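Local atomic coordinates of beta-galactosidase (Trichoderma reesei, PDB entry 3OG2), a protein that probably hydrolyses terminal non-reducing beta-D-galactose residues from beta-D-galactosides, as a family 35 glycoside hydrolase. Residues T379-T384 with I396-A401; F408-A413 with K451-D456. One frame throughout, in Å; residues are numbered along the deposited sequence. Where two conformers were deposited one is given.

Overall arrangement
Both contacts belong to one antiparallel sheet, within the region assigned to beta-galactosidase domain 2. Four strands carry them, in the order 379-380, 394-400, 406-412 and 450-459, so contact 1 joins the edge strand to its neighbour and contact 2 joins the third strand to the fourth. Their centres are about 10 Å apart. Along the chain contact 1 closes before contact 2 opens. The two meet where strands 394-400 and 406-412 run side by side: Thr397 probably bonds to Val409 through the backbone, and Phe408 packs on Ile396 and Pro398. Together they cover the four strands from 379-380 inward, as structural packing away from the galactose site.

Contact 1: residues T379-T384 with I396-A401; sequences TPENAT and ITPLLA
Thr384 and Ile396 meet through both backbone and side chain. From CB of Thr384, 3.6 Å from Ile396 O, the chain forks. The hydroxyl OG1 sits between the backbone N and the carbonyl carbon (chi1 67°), which turns it back to the partner strand. There it donates to Ile396 O at 2.8 Å. The other branch, CG2, passes the same oxygen more loosely. Thr384 N also donates to Ile396 O, from well above the carbonyl plane, while OG1 is only modestly tilted from that plane. Two donors of one residue thus grip one acceptor. Ile396 N returns a bond to Thr384 O.

At the other end of the contact Thr379 and Leu400 form an antiparallel hydrogen-bonded pair. Thr379 N reaches Leu400 O at 2.8 Å and almost straight, with an N-H...O angle of 179°. A water accepts from Thr379 OG1 and donates to Leu400 O. Strand 379-380 is one of the two outermost strands of the antiparallel beta sheet in this chain, and 394-400 pairs with it. Between Pro380 and Thr384 the pairing slips by one residue, and a loop joins the two paired regions. Glu381 N still bonds Pro398 O there, nearly along the C=O axis.

The loop is packed by small contacts. CG2 of Thr397 lies 3.3 Å from Glu381 O, and its OG1 lies beside CB of Ala383. The Pro398 ring borders the same loop: CD is 3.4 Å from Asn382 O, and CG touches CB of Glu381. Pro380 and Leu399 share one side of the sheet, where ring atom CG meets CD2 of the leucine at 4.1 Å. Arg262 of helix 261-268 touches both Thr379 and Pro380.

Contact 2: residues F408-A413 with K451-D456; sequences FVVRHA and KIHVTD
Val410 and His453 touch on one side of the sheet. CG2 of Val410 lies 3.5 Å from CD2 of the imidazole and slightly farther from NE2. Chi1 of -177° sets CG1 of the valine anti to the backbone N and leaves CG2 beside that N, where it meets the imidazole. On the other side Val409 and Ile452 run alongside each other from the same face. Val409 CG2 approaches Ile452 CD1 in one conformer, but Ile452 was modelled in two, so this approach is uncertain. The ring of Phe408 reaches along to Thr455: CE1 is 3.9 Å from CG2, and OG1 lies at the ring edge, in its plane. His453 O is also at the ring edge.

Backbone hydrogen bonds set the register behind these contacts. Phe408 N donates to His453 O at 2.8 Å, and His453 N answers to Phe408 O in the carbonyl plane. Val410 N points almost straight at Lys451 O, with an N-H...O angle of 176°, and Lys451 N bonds Val410 O at 3.1 Å. Phe408-His453 and Val410-Lys451 are therefore hydrogen-bonded antiparallel pairs, with the non-hydrogen-bonded pair Val409-Ile452 between them. These strands, 406-412 and 450-459, are adjacent inside the domain's antiparallel beta sheet. CA of Ile452 adds a C-H...O contact to Phe408 O at 3.3 Å. After Val454 the chain turns a corner.

Outward, His453 NE2 is hydrogen-bonded to Tyr423 OH, consistent with a fixed ring orientation beside Val410. Thr455 OG1 bonds to Pro428 O. Lys451 leads its ammonium away, to salt bridges with Glu491 and Asp449. Helix 301-313 packs on the Val409 and Ile452 face: Lys309 touches both, Ala313 touches Val409 and Met312 touches Ile452.

Contact 1: residues T379-T384 with I396-A401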
loop_
_atom_site.group_PDB
_atom_site.type_symbol
_atom_site.label_atom_id
_atom_site.label_comp_id
_atom_site.label_asym_id
_atom_site.label_seq_id
_atom_site.Cartn_x
_atom_site.Cartn_y
_atom_site.Cartn_z
ATOM N N THR A 379 -19.521 16.583 19.743
ATOM C CA THR A 379 -20.559 15.891 18.991
ATOM C C THR A 379 -20.725 16.416 17.587
ATOM O O THR A 379 -21.051 17.609 17.418
ATOM C CB THR A 379 -21.911 16.118 19.714
ATOM O OG1 THR A 379 -21.814 15.642 21.071
ATOM C CG2 THR A 379 -22.995 15.328 18.997
ATOM N N PRO A 380 -20.494 15.593 16.570
ATOM C CA PRO A 380 -20.683 16.081 15.193
ATOM C C PRO A 380 -22.161 16.287 14.975
ATOM O O PRO A 380 -23.000 15.460 15.365
ATOM C CB PRO A 380 -20.199 14.903 14.351
ATOM C CG PRO A 380 -19.414 14.024 15.267
ATOM C CD PRO A 380 -20.058 14.197 16.612
ATOM N N GLU A 381 -22.510 17.367 14.333
ATOM C CA GLU A 381 -23.874 17.738 13.997
ATOM C C GLU A 381 -24.023 17.849 12.497
ATOM O O GLU A 381 -23.064 17.712 11.715
ATOM C CB GLU A 381 -24.230 19.088 14.643
ATOM C CG GLU A 381 -23.988 19.007 16.142
ATOM C CD GLU A 381 -24.998 18.212 16.939
ATOM O OE1 GLU A 381 -25.901 17.609 16.314
ATOM O OE2 GLU A 381 -24.927 18.149 18.199
ATOM N N ASN A 382 -25.254 18.112 12.061
ATOM C CA ASN A 382 -25.495 18.227 10.642
ATOM C C ASN A 382 -24.688 19.362 10.007
ATOM O O ASN A 382 -24.474 20.410 10.604
ATOM C CB ASN A 382 -26.953 18.567 10.332
ATOM C CG ASN A 382 -27.880 17.390 10.528
ATOM O OD1 ASN A 382 -27.401 16.262 10.567
ATOM N ND2 ASN A 382 -29.177 17.660 10.614
ATOM N N ALA A 383 -24.278 19.141 8.776
ATOM C CA ALA A 383 -23.704 20.193 7.954
ATOM C C ALA A 383 -24.672 21.327 7.769
ATOM O O ALA A 383 -25.901 21.137 7.668
ATOM C CB ALA A 383 -23.394 19.640 6.539
ATOM N N THR A 384 -24.147 22.528 7.679
ATOM C CA THR A 384 -24.959 23.713 7.561
ATOM C C THR A 384 -24.471 24.629 6.454
ATOM O O THR A 384 -23.318 24.595 6.062
ATOM C CB THR A 384 -24.946 24.521 8.879
ATOM O OG1 THR A 384 -23.622 25.066 9.121
ATOM C CG2 THR A 384 -25.343 23.704 10.095
ATOM N N ILE A 396 -20.411 24.476 6.458
ATOM C CA ILE A 396 -19.689 24.319 7.720
ATOM C C ILE A 396 -20.331 23.212 8.522
ATOM O O ILE A 396 -21.569 23.236 8.747
ATOM C CB ILE A 396 -19.671 25.656 8.512
ATOM C CG1 ILE A 396 -19.010 26.740 7.654
ATOM C CG2 ILE A 396 -19.016 25.454 9.867
ATOM C CD1 ILE A 396 -19.038 28.137 8.295
ATOM N N THR A 397 -19.552 22.248 8.966
ATOM C CA THR A 397 -20.060 21.216 9.866
ATOM C C THR A 397 -19.483 21.422 11.238
ATOM O O THR A 397 -18.266 21.410 11.370
ATOM C CB THR A 397 -19.671 19.813 9.352
ATOM O OG1 THR A 397 -20.128 19.662 7.988
ATOM C CG2 THR A 397 -20.332 18.748 10.220
ATOM N N PRO A 398 -20.322 21.628 12.252
ATOM C CA PRO A 398 -19.854 21.811 13.623
ATOM C C PRO A 398 -19.704 20.498 14.362
ATOM O O PRO A 398 -20.518 19.591 14.193
ATOM C CB PRO A 398 -20.994 22.650 14.264
ATOM C CG PRO A 398 -22.203 22.122 13.560
ATOM C CD PRO A 398 -21.789 21.795 12.148
ATOM N N LEU A 399 -18.708 20.446 15.224
ATOM C CA LEU A 399 -18.578 19.431 16.263
ATOM C C LEU A 399 -18.581 20.236 17.572
ATOM O O LEU A 399 -17.706 21.066 17.842
ATOM C CB LEU A 399 -17.295 18.584 16.207
ATOM C CG LEU A 399 -17.216 17.684 14.967
ATOM C CD1 LEU A 399 -16.843 18.401 13.698
ATOM C CD2 LEU A 399 -16.200 16.566 15.219
ATOM N N LEU A 400 -19.613 20.003 18.376
ATOM C CA LEU A 400 -19.909 20.883 19.498
ATOM C C LEU A 400 -19.806 20.200 20.846
ATOM O O LEU A 400 -20.177 19.032 20.998
ATOM C CB LEU A 400 -21.360 21.420 19.394
ATOM C CG LEU A 400 -21.676 22.238 18.118
ATOM C CD1 LEU A 400 -23.145 22.583 18.077
ATOM C CD2 LEU A 400 -20.796 23.496 18.027
ATOM N N ALA A 401 -19.345 20.963 21.836
ATOM C CA ALA A 401 -19.211 20.475 23.207
ATOM C C ALA A 401 -19.565 21.574 24.203
ATOM O O ALA A 401 -19.386 22.766 23.867
ATOM C CB ALA A 401 -17.772 20.005 23.475
HETATM O O HOH W 1 -20.172 16.822 23.057
#

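Contact 2: residues F408-A413 with K451-D456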
loop_
_atom_site.group_PDB
_atom_site.type_symbol
_atom_site.label_atom_id
_atom_site.label_comp_id
_atom_site.label_asym_id
_atom_site.label_seq_id
_atom_site.Cartn_x
_atom_site.Cartn_y
_atom_site.Cartn_z
ATOM N N PHE A 408 -14.986 23.294 13.655
ATOM C CA PHE A 408 -15.875 23.636 12.537
ATOM C C PHE A 408 -15.154 23.323 11.248
ATOM O O PHE A 408 -14.095 23.910 10.970
ATOM C CB PHE A 408 -16.246 25.129 12.555
ATOM C CG PHE A 408 -16.898 25.499 13.886
ATOM C CD1 PHE A 408 -16.128 25.857 14.977
ATOM C CD2 PHE A 408 -18.298 25.394 13.981
ATOM C CE1 PHE A 408 -16.734 26.120 16.172
ATOM C CE2 PHE A 408 -18.905 25.675 15.210
ATOM C CZ PHE A 408 -18.105 25.988 16.290
ATOM N N VAL A 409 -15.694 22.373 10.497
ATOM C CA VAL A 409 -15.051 22.002 9.244
ATOM C C VAL A 409 -15.698 22.798 8.114
ATOM O O VAL A 409 -16.922 22.688 7.869
ATOM C CB VAL A 409 -15.174 20.474 9.001
ATOM C CG1 VAL A 409 -14.481 20.146 7.658
ATOM C CG2 VAL A 409 -14.599 19.723 10.183
ATOM N N VAL A 410 -14.896 23.587 7.430
ATOM C CA VAL A 410 -15.371 24.482 6.381
ATOM C C VAL A 410 -14.941 23.966 5.021
ATOM O O VAL A 410 -13.775 23.587 4.837
ATOM C CB VAL A 410 -14.781 25.898 6.609
ATOM C CG1 VAL A 410 -15.331 26.866 5.569
ATOM C CG2 VAL A 410 -15.006 26.395 8.045
ATOM N N ARG A 411 -15.872 23.912 4.054
ATOM C CA ARG A 411 -15.534 23.519 2.693
ATOM C C ARG A 411 -16.327 24.408 1.745
ATOM O O ARG A 411 -17.299 25.078 2.132
ATOM C CB ARG A 411 -15.848 22.032 2.438
ATOM C CG ARG A 411 -17.323 21.693 2.591
ATOM C CD ARG A 411 -17.572 20.321 1.997
ATOM N NE ARG A 411 -18.891 19.756 2.193
ATOM C CZ ARG A 411 -19.907 20.048 1.378
ATOM N NH1 ARG A 411 -19.795 20.897 0.357
ATOM N NH2 ARG A 411 -21.079 19.439 1.622
ATOM N N HIS A 412 -15.941 24.387 0.473
ATOM C CA HIS A 412 -16.814 25.028 -0.519
ATOM C C HIS A 412 -18.141 24.275 -0.608
ATOM O O HIS A 412 -18.206 23.045 -0.538
ATOM C CB HIS A 412 -16.141 25.003 -1.896
ATOM C CG HIS A 412 -14.927 25.883 -1.972
ATOM N ND1 HIS A 412 -15.001 27.236 -2.172
ATOM C CD2 HIS A 412 -13.601 25.599 -1.874
ATOM C CE1 HIS A 412 -13.788 27.769 -2.204
ATOM N NE2 HIS A 412 -12.922 26.776 -2.023
ATOM N N ALA A 413 -19.228 25.009 -0.826
ATOM C CA ALA A 413 -20.531 24.375 -0.939
ATOM C C ALA A 413 -20.602 23.369 -2.081
ATOM O O ALA A 413 -21.190 22.300 -1.942
ATOM C CB ALA A 413 -21.620 25.438 -1.182
ATOM N N LYS A 451 -10.878 23.685 5.809
ATOM C CA LYS A 451 -10.188 24.092 7.024
ATOM C C LYS A 451 -10.962 23.641 8.226
ATOM O O LYS A 451 -12.174 23.528 8.129
ATOM C CB LYS A 451 -10.049 25.619 7.098
ATOM C CG LYS A 451 -9.121 26.062 5.949
ATOM C CD LYS A 451 -8.265 27.253 6.274
ATOM C CE LYS A 451 -7.690 27.785 4.963
ATOM N NZ LYS A 451 -6.350 27.164 4.736
ATOM N N ILE A 452 -10.267 23.453 9.326
ATOM C CA ILE A 452 -10.891 23.271 10.621
ATOM C C ILE A 452 -10.583 24.507 11.463
ATOM O O ILE A 452 -9.444 24.831 11.769
ATOM C CB ILE A 452 -10.432 21.985 11.325
ATOM C CG1 ILE A 452 -10.234 20.877 10.286
ATOM C CG2 ILE A 452 -11.394 21.626 12.456
ATOM C CD1 ILE A 452 -10.954 19.563 10.525
ATOM N N HIS A 453 -11.655 25.236 11.829
ATOM C CA HIS A 453 -11.557 26.347 12.775
ATOM C C HIS A 453 -11.940 25.812 14.148
ATOM O O HIS A 453 -12.698 24.841 14.243
ATOM C CB HIS A 453 -12.450 27.508 12.393
ATOM C CG HIS A 453 -12.221 28.026 11.008
ATOM N ND1 HIS A 453 -10.969 28.143 10.414
ATOM C CD2 HIS A 453 -13.078 28.490 10.089
ATOM C CE1 HIS A 453 -11.097 28.656 9.180
ATOM N NE2 HIS A 453 -12.383 28.864 8.960
ATOM N N VAL A 454 -11.415 26.409 15.220
ATOM C CA VAL A 454 -11.712 25.917 16.558
ATOM C C VAL A 454 -12.145 27.035 17.490
ATOM O O VAL A 454 -11.799 28.199 17.315
ATOM C CB VAL A 454 -10.481 25.203 17.189
ATOM C CG1 VAL A 454 -10.083 23.961 16.384
ATOM C CG2 VAL A 454 -9.277 26.116 17.296
ATOM N N THR A 455 -12.923 26.654 18.508
ATOM C CA THR A 455 -13.204 27.561 19.624
ATOM C C THR A 455 -12.916 26.848 20.959
ATOM O O THR A 455 -13.069 25.603 21.072
ATOM C CB THR A 455 -14.617 28.181 19.628
ATOM O OG1 THR A 455 -15.586 27.164 19.838
ATOM C CG2 THR A 455 -14.950 28.881 18.299
ATOM N N ASP A 456 -12.523 27.616 21.969
ATOM C CA ASP A 456 -12.143 27.137 23.282
ATOM C C ASP A 456 -11.272 25.894 23.190
ATOM O O ASP A 456 -11.551 24.818 23.748
ATOM C CB ASP A 456 -13.392 26.831 24.127
ATOM C CG ASP A 456 -14.059 28.181 24.417
ATOM O OD1 ASP A 456 -13.456 29.000 25.169
ATOM O OD2 ASP A 456 -15.149 28.439 23.896
#